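Local coordinates for protein L-asparaginase 1 (Escherichia coli, PDB 6NXC) that hydrolyses L-asparagine to L-aspartate and ammonium, working as a homotetrameric cytoplasmic enzyme under allosteric control, at residues I71-Y74 / T75-D79; S81-T84 / P85-Q89. The protein carries 1 engineered substitution. All coordinates share one frame; numbering follows the deposited sequence.

Contact 1: residues I71-Y74 / T75-D79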
ATOM      1  N   ILE B  71     -13.331  14.805  31.202  1.00 20.18           N
ATOM      2  CA  ILE B  71     -11.842  14.600  31.248  1.00 19.94           C
ATOM      3  C   ILE B  71     -11.361  14.447  32.683  1.00 22.69           C
ATOM      4  O   ILE B  71     -11.569  15.382  33.509  1.00 23.80           O
ATOM      5  CB  ILE B  71     -11.107  15.754  30.512  1.00 24.18           C
ATOM      6  CG1 ILE B  71     -11.616  15.834  29.086  1.00 24.84           C
ATOM      7  CG2 ILE B  71      -9.549  15.618  30.591  1.00 27.58           C
ATOM      8  CD1 ILE B  71     -11.225  17.111  28.430  1.00 33.79           C
ATOM      9  N   HIS B  72     -10.596  13.379  32.919  1.00 18.23           N
ATOM     10  CA  HIS B  72      -9.802  13.127  34.131  1.00 17.98           C
ATOM     11  C   HIS B  72      -8.358  13.388  33.729  1.00 19.40           C
ATOM     12  O   HIS B  72      -7.823  12.587  33.017  1.00 18.48           O
ATOM     13  CB  HIS B  72     -10.067  11.734  34.679  1.00 23.47           C
ATOM     14  CG  HIS B  72      -9.112  11.433  35.807  1.00 29.18           C
ATOM     15  ND1 HIS B  72      -8.570  10.130  36.049  1.00 38.06           N
ATOM     16  CD2 HIS B  72      -8.541  12.266  36.701  1.00 35.04           C
ATOM     17  CE1 HIS B  72      -7.719  10.216  37.052  1.00 38.53           C
ATOM     18  NE2 HIS B  72      -7.648  11.535  37.434  1.00 33.83           N
ATOM     19  N   GLU B  73      -7.785  14.513  34.157  1.00 19.07           N
ATOM     20  CA  GLU B  73      -6.359  14.820  33.887  1.00 22.67           C
ATOM     21  C   GLU B  73      -5.481  14.179  34.969  1.00 20.88           C
ATOM     22  O   GLU B  73      -5.694  14.413  36.147  1.00 20.16           O
ATOM     23  CB  GLU B  73      -6.147  16.337  33.814  1.00 29.07           C
ATOM     24  CG  GLU B  73      -4.711  16.730  33.492  1.00 28.72           C
ATOM     25  CD  GLU B  73      -4.459  18.221  33.770  1.00 37.82           C
ATOM     26  OE1 GLU B  73      -5.251  19.009  33.245  1.00 40.61           O
ATOM     27  OE2 GLU B  73      -3.464  18.583  34.533  1.00 38.63           O
ATOM     28  N   TYR B  74      -4.479  13.386  34.592  1.00 18.90           N
ATOM     29  CA  TYR B  74      -3.649  12.620  35.546  1.00 18.97           C
ATOM     30  C   TYR B  74      -2.673  13.629  36.152  1.00 21.47           C
ATOM     31  O   TYR B  74      -2.345  14.610  35.395  1.00 23.89           O
ATOM     32  CB  TYR B  74      -2.977  11.481  34.798  1.00 20.49           C
ATOM     33  CG  TYR B  74      -3.814  10.223  34.701  1.00 19.67           C
ATOM     34  CD1 TYR B  74      -5.174  10.279  34.402  1.00 24.14           C
ATOM     35  CD2 TYR B  74      -3.216   8.979  34.759  1.00 21.77           C
ATOM     36  CE1 TYR B  74      -5.952   9.119  34.237  1.00 21.91           C
ATOM     37  CE2 TYR B  74      -3.958   7.805  34.546  1.00 21.47           C
ATOM     38  CZ  TYR B  74      -5.324   7.879  34.352  1.00 22.02           C
ATOM     39  OH  TYR B  74      -6.066   6.750  34.192  1.00 20.18           O
ATOM     40  N   THR B  75      -2.260  13.368  37.383  1.00 28.22           N
ATOM     41  CA  THR B  75      -1.265  14.204  38.132  1.00 36.20           C
ATOM     42  C   THR B  75      -0.116  13.301  38.601  1.00 32.57           C
ATOM     43  O   THR B  75      -0.279  12.335  39.350  1.00 38.65           O
ATOM     44  CB  THR B  75      -1.941  15.040  39.227  1.00 40.49           C
ATOM     45  OG1 THR B  75      -2.839  14.253  39.985  1.00 44.13           O
ATOM     46  CG2 THR B  75      -2.769  16.172  38.686  1.00 41.43           C
ATOM     47  N   PRO B  76       1.099  13.473  38.053  1.00 36.46           N
ATOM     48  CA  PRO B  76       1.328  14.379  36.942  1.00 27.31           C
ATOM     49  C   PRO B  76       0.951  13.708  35.603  1.00 25.89           C
ATOM     50  O   PRO B  76       0.688  12.499  35.570  1.00 28.61           O
ATOM     51  CB  PRO B  76       2.843  14.556  36.925  1.00 30.60           C
ATOM     52  CG  PRO B  76       3.352  13.266  37.444  1.00 31.35           C
ATOM     53  CD  PRO B  76       2.342  12.797  38.485  1.00 32.99           C
ATOM     54  N   LEU B  77       1.004  14.499  34.558  1.00 26.64           N
ATOM     55  CA  LEU B  77       0.903  14.067  33.138  1.00 27.69           C
ATOM     56  C   LEU B  77       2.243  13.448  32.767  1.00 36.71           C
ATOM     57  O   LEU B  77       3.257  13.844  33.345  1.00 35.34           O
ATOM     58  CB  LEU B  77       0.560  15.270  32.254  1.00 31.58           C
ATOM     59  CG  LEU B  77      -0.851  15.810  32.461  1.00 27.17           C
ATOM     60  CD1 LEU B  77      -1.110  17.173  31.768  1.00 33.92           C
ATOM     61  CD2 LEU B  77      -1.849  14.758  32.033  1.00 24.95           C
ATOM     62  N   MET B  78       2.226  12.422  31.930  1.00 34.44           N
ATOM     63  CA  MET B  78       3.442  11.604  31.676  1.00 35.01           C
ATOM     64  C   MET B  78       3.760  11.601  30.205  1.00 30.80           C
ATOM     65  O   MET B  78       2.830  11.496  29.433  1.00 26.38           O
ATOM     66  CB  MET B  78       3.230  10.172  32.146  1.00 35.74           C
ATOM     67  CG  MET B  78       3.397  10.038  33.652  1.00 45.52           C
ATOM     68  SD  MET B  78       3.580   8.298  34.100  1.00 59.41           S
ATOM     69  CE  MET B  78       4.981   7.844  33.083  1.00 51.70           C
ATOM     70  N   ASP B  79       5.040  11.752  29.854  1.00 28.70           N
ATOM     71  CA  ASP B  79       5.554  11.304  28.542  1.00 28.75           C
ATOM     72  C   ASP B  79       5.403   9.787  28.576  1.00 24.70           C
ATOM     73  O   ASP B  79       5.850   9.153  29.559  1.00 21.80           O
ATOM     74  CB  ASP B  79       7.024  11.680  28.283  1.00 31.11           C
ATOM     75  CG  ASP B  79       7.230  13.170  28.019  1.00 45.82           C
ATOM     76  OD1 ASP B  79       6.353  13.756  27.381  1.00 40.53           O
ATOM     77  OD2 ASP B  79       8.230  13.750  28.536  1.00 45.67           O
TER

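Contact 2: residues S81-T84 / P85-Q89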
ATOM      1  N   SER B  81       7.082   7.643  27.091  1.00 19.09           N
ATOM      2  CA  SER B  81       8.423   6.998  27.117  1.00 23.08           C
ATOM      3  C   SER B  81       8.824   6.645  28.552  1.00 24.29           C
ATOM      4  O   SER B  81       9.711   5.793  28.796  1.00 23.35           O
ATOM      5  CB  SER B  81       9.452   7.865  26.373  1.00 22.75           C
ATOM      6  OG  SER B  81       9.458   9.172  26.919  1.00 24.07           O
ATOM      7  N   ASP B  82       8.162   7.263  29.537  1.00 25.83           N
ATOM      8  CA  ASP B  82       8.522   7.039  30.958  1.00 23.63           C
ATOM      9  C   ASP B  82       7.530   6.014  31.600  1.00 24.02           C
ATOM     10  O   ASP B  82       7.650   5.635  32.759  1.00 24.51           O
ATOM     11  CB  ASP B  82       8.473   8.370  31.698  1.00 27.11           C
ATOM     12  CG  ASP B  82       9.528   9.348  31.235  1.00 32.01           C
ATOM     13  OD1 ASP B  82      10.654   8.854  31.011  1.00 32.57           O
ATOM     14  OD2 ASP B  82       9.199  10.579  31.104  1.00 32.35           O
ATOM     15  N   MET B  83       6.640   5.459  30.828  1.00 22.89           N
ATOM     16  CA  MET B  83       5.633   4.502  31.367  1.00 23.63           C
ATOM     17  C   MET B  83       6.291   3.245  31.913  1.00 23.88           C
ATOM     18  O   MET B  83       7.185   2.662  31.312  1.00 21.53           O
ATOM     19  CB  MET B  83       4.661   4.074  30.248  1.00 28.07           C
ATOM     20  CG  MET B  83       3.781   5.126  29.809  1.00 35.39           C
ATOM     21  SD  MET B  83       2.628   5.511  31.016  1.00 45.71           S
ATOM     22  CE  MET B  83       1.511   4.131  30.785  1.00 46.53           C
ATOM     23  N   THR B  84       5.711   2.687  32.977  1.00 20.63           N
ATOM     24  CA  THR B  84       6.043   1.342  33.416  1.00 18.56           C
ATOM     25  C   THR B  84       4.804   0.518  33.602  1.00 16.89           C
ATOM     26  O   THR B  84       3.702   1.044  33.485  1.00 20.64           O
ATOM     27  CB  THR B  84       6.789   1.445  34.742  1.00 25.46           C
ATOM     28  OG1 THR B  84       5.820   1.880  35.700  1.00 25.24           O
ATOM     29  CG2 THR B  84       7.956   2.401  34.740  1.00 28.90           C
ATOM     30  N   PRO B  85       4.919  -0.757  33.990  1.00 20.78           N
ATOM     31  CA  PRO B  85       3.720  -1.587  34.197  1.00 16.47           C
ATOM     32  C   PRO B  85       2.817  -1.077  35.306  1.00 20.06           C
ATOM     33  O   PRO B  85       1.644  -1.266  35.181  1.00 18.65           O
ATOM     34  CB  PRO B  85       4.322  -2.995  34.482  1.00 20.35           C
ATOM     35  CG  PRO B  85       5.640  -2.969  33.782  1.00 22.55           C
ATOM     36  CD  PRO B  85       6.143  -1.584  33.996  1.00 24.48           C
ATOM     37  N   GLU B  86       3.372  -0.344  36.311  1.00 18.27           N
ATOM     38  CA  GLU B  86       2.561   0.276  37.382  1.00 19.78           C
ATOM     39  C   GLU B  86       1.592   1.290  36.767  1.00 17.29           C
ATOM     40  O   GLU B  86       0.429   1.400  37.218  1.00 18.13           O
ATOM     41  CB  GLU B  86       3.445   0.932  38.427  1.00 26.73           C
ATOM     42  CG  GLU B  86       4.198  -0.119  39.248  1.00 27.40           C
ATOM     43  CD  GLU B  86       5.632  -0.360  38.805  1.00 32.66           C
ATOM     44  OE1 GLU B  86       5.949  -0.373  37.532  1.00 29.19           O
ATOM     45  OE2 GLU B  86       6.467  -0.518  39.716  1.00 30.18           O
ATOM     46  N   ASP B  87       2.019   1.960  35.718  1.00 18.65           N
ATOM     47  CA  ASP B  87       1.099   2.880  34.975  1.00 18.29           C
ATOM     48  C   ASP B  87      -0.075   2.136  34.319  1.00 18.64           C
ATOM     49  O   ASP B  87      -1.179   2.729  34.240  1.00 19.52           O
ATOM     50  CB  ASP B  87       1.899   3.758  34.011  1.00 20.83           C
ATOM     51  CG  ASP B  87       2.958   4.577  34.763  1.00 24.22           C
ATOM     52  OD1 ASP B  87       2.575   5.276  35.807  1.00 27.46           O
ATOM     53  OD2 ASP B  87       4.163   4.421  34.409  1.00 23.02           O
ATOM     54  N   TRP B  88       0.129   0.928  33.748  1.00 20.24           N
ATOM     55  CA  TRP B  88      -0.950   0.215  33.101  1.00 15.44           C
ATOM     56  C   TRP B  88      -2.006  -0.082  34.205  1.00 17.25           C
ATOM     57  O   TRP B  88      -3.221   0.033  33.993  1.00 18.05           O
ATOM     58  CB  TRP B  88      -0.420  -1.113  32.512  1.00 15.65           C
ATOM     59  CG  TRP B  88       0.658  -0.987  31.487  1.00 14.13           C
ATOM     60  CD1 TRP B  88       0.954   0.071  30.679  1.00 17.25           C
ATOM     61  CD2 TRP B  88       1.665  -1.982  31.233  1.00 16.53           C
ATOM     62  NE1 TRP B  88       2.042  -0.236  29.896  1.00 17.49           N
ATOM     63  CE2 TRP B  88       2.529  -1.448  30.246  1.00 17.87           C
ATOM     64  CE3 TRP B  88       1.852  -3.290  31.684  1.00 18.05           C
ATOM     65  CZ2 TRP B  88       3.530  -2.223  29.694  1.00 18.55           C
ATOM     66  CZ3 TRP B  88       2.894  -4.031  31.183  1.00 18.16           C
ATOM     67  CH2 TRP B  88       3.738  -3.468  30.235  1.00 20.31           C
ATOM     68  N   GLN B  89      -1.508  -0.548  35.342  1.00 17.34           N
ATOM     69  CA  GLN B  89      -2.373  -0.827  36.529  1.00 16.77           C
ATOM     70  C   GLN B  89      -3.167   0.406  36.959  1.00 14.63           C
ATOM     71  O   GLN B  89      -4.407   0.322  37.245  1.00 16.05           O
ATOM     72  CB  GLN B  89      -1.496  -1.373  37.697  1.00 17.05           C
ATOM     73  CG  GLN B  89      -2.354  -1.801  38.874  1.00 18.81           C
ATOM     74  CD  GLN B  89      -3.049  -3.123  38.710  1.00 22.20           C
ATOM     75  OE1 GLN B  89      -2.587  -3.981  38.003  1.00 23.70           O
ATOM     76  NE2 GLN B  89      -4.174  -3.326  39.419  1.00 25.50           N
TER
HETATM   77  O   HOH W   1       5.953   4.151  36.930  1.00 45.40           O

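Contact 1: residues I71-Y74 / T75-D79
Tyr74 and Leu77 meet round a corner in the outermost strand, within the chain, of the N-terminal sheet. The strand runs through residues 71-74, turns at Thr75 and Pro76, and resumes weakly at about Leu77 and Met78. A cis peptide bond before Pro76 shapes the corner. No hydrogen bond closes it. Tyr74 O lies 3.5 Å from Leu77 N, but the angle is poor. Leu77 CD2 packs 3.4 Å from Tyr74 O.

Leu77 CG stands opposite its own carbonyl carbon and beside its backbone N (chi1 -69°). This turns CG toward Glu73 and Tyr74 O, and the methyls then lie against Glu73. CD2 reaches Glu73 CG at 3.8 Å. CD1 flanks the same side chain further out, 3.9 Å from Glu73 OE2. The two side chains cross at about a right angle, so Leu77 covers the aliphatic stem of Glu73. The extended chain of Glu73 (chi1 -178°) carries its carboxylate out alongside Leu77. There OE1 is bonded by Gln52 NE2 and OE2 by Ser48 N. Thr75 packs on the Tyr74 carbonyl, with CG2 3.7 Å from Tyr74 O.

The Tyr74 ring points to helix 85-98. Its CD1 lies 3.6 Å above one face of the His72 ring, off toward the rim. Tyr74 OH and His72 ND1 both bond to Asp94 OD2, which ties the two rings to that helix. Tyr74 also meets His90 and Ile91 there. On the sheet, His72, Tyr74 and Met78 form backbone hydrogen bonds with strand 25-32. Glu73 and Leu77 both rest on Tyr30 of that strand, while Ile71 packs against helix 50-56.

Contact 2: residues S81-T84 / P85-Q89
Thr84 and Asp87 meet at the start of helix 85-98, where the loop that carries the substrate-binding Ser81 enters the helix. Thr84 N donates to Asp87 OD2 at 2.7 Å and 165°, using the anti lone pair of that oxygen. This is one half of a capping box, with Asp87 three residues past the cap. Separately, Asp87 N makes a weak backbone bond to Thr84 O, 2.9 Å long. A water bridges Thr84 OG1 and Asp87 OD2 and donates to the carboxylate. OG1 also lies 2.9 Å from Glu86 OE1, but its single proton has another acceptor within reach.

Met83 is bent at chi2 (-70°) and chi3 (-78°), which brings CE against Asp87 CB at 3.3 Å. The same methyl lies 4.1 Å from Trp88 CD1. Thr84 O sits over one face of the Trp88 ring, on the same side as Pro85 CA.

The bond from Thr84 N and the water together give Asp87 OD2 two donors. They would fix the rotation of its carboxylate, and its position near the positive end of the helix dipole probably favours the charged form.

How the contacts relate
The contacts are in series: contact 1 closes before contact 2 opens, and neither nests in the other nor crosses it. The chain first passes the corner of contact 1 in strand 68-78, then leaves the sheet through the substrate-binding residues Asp79 and Ser81. Contact 2 turns this loop into helix 85-98. Strand 68-78, helix 85-98 and the parallel strand 104-108 make a beta-alpha-beta crossover, with strand 25-32 lying between the two strands. Met78 joins the contacts directly: its SD lies 3.6 Å from Asp87 OD1, and its CE packs 3.7 Å from Met83 N. In the second subunit, Gln269 bonds to both Asp79 and Asp82, so this loop also faces the subunit interface.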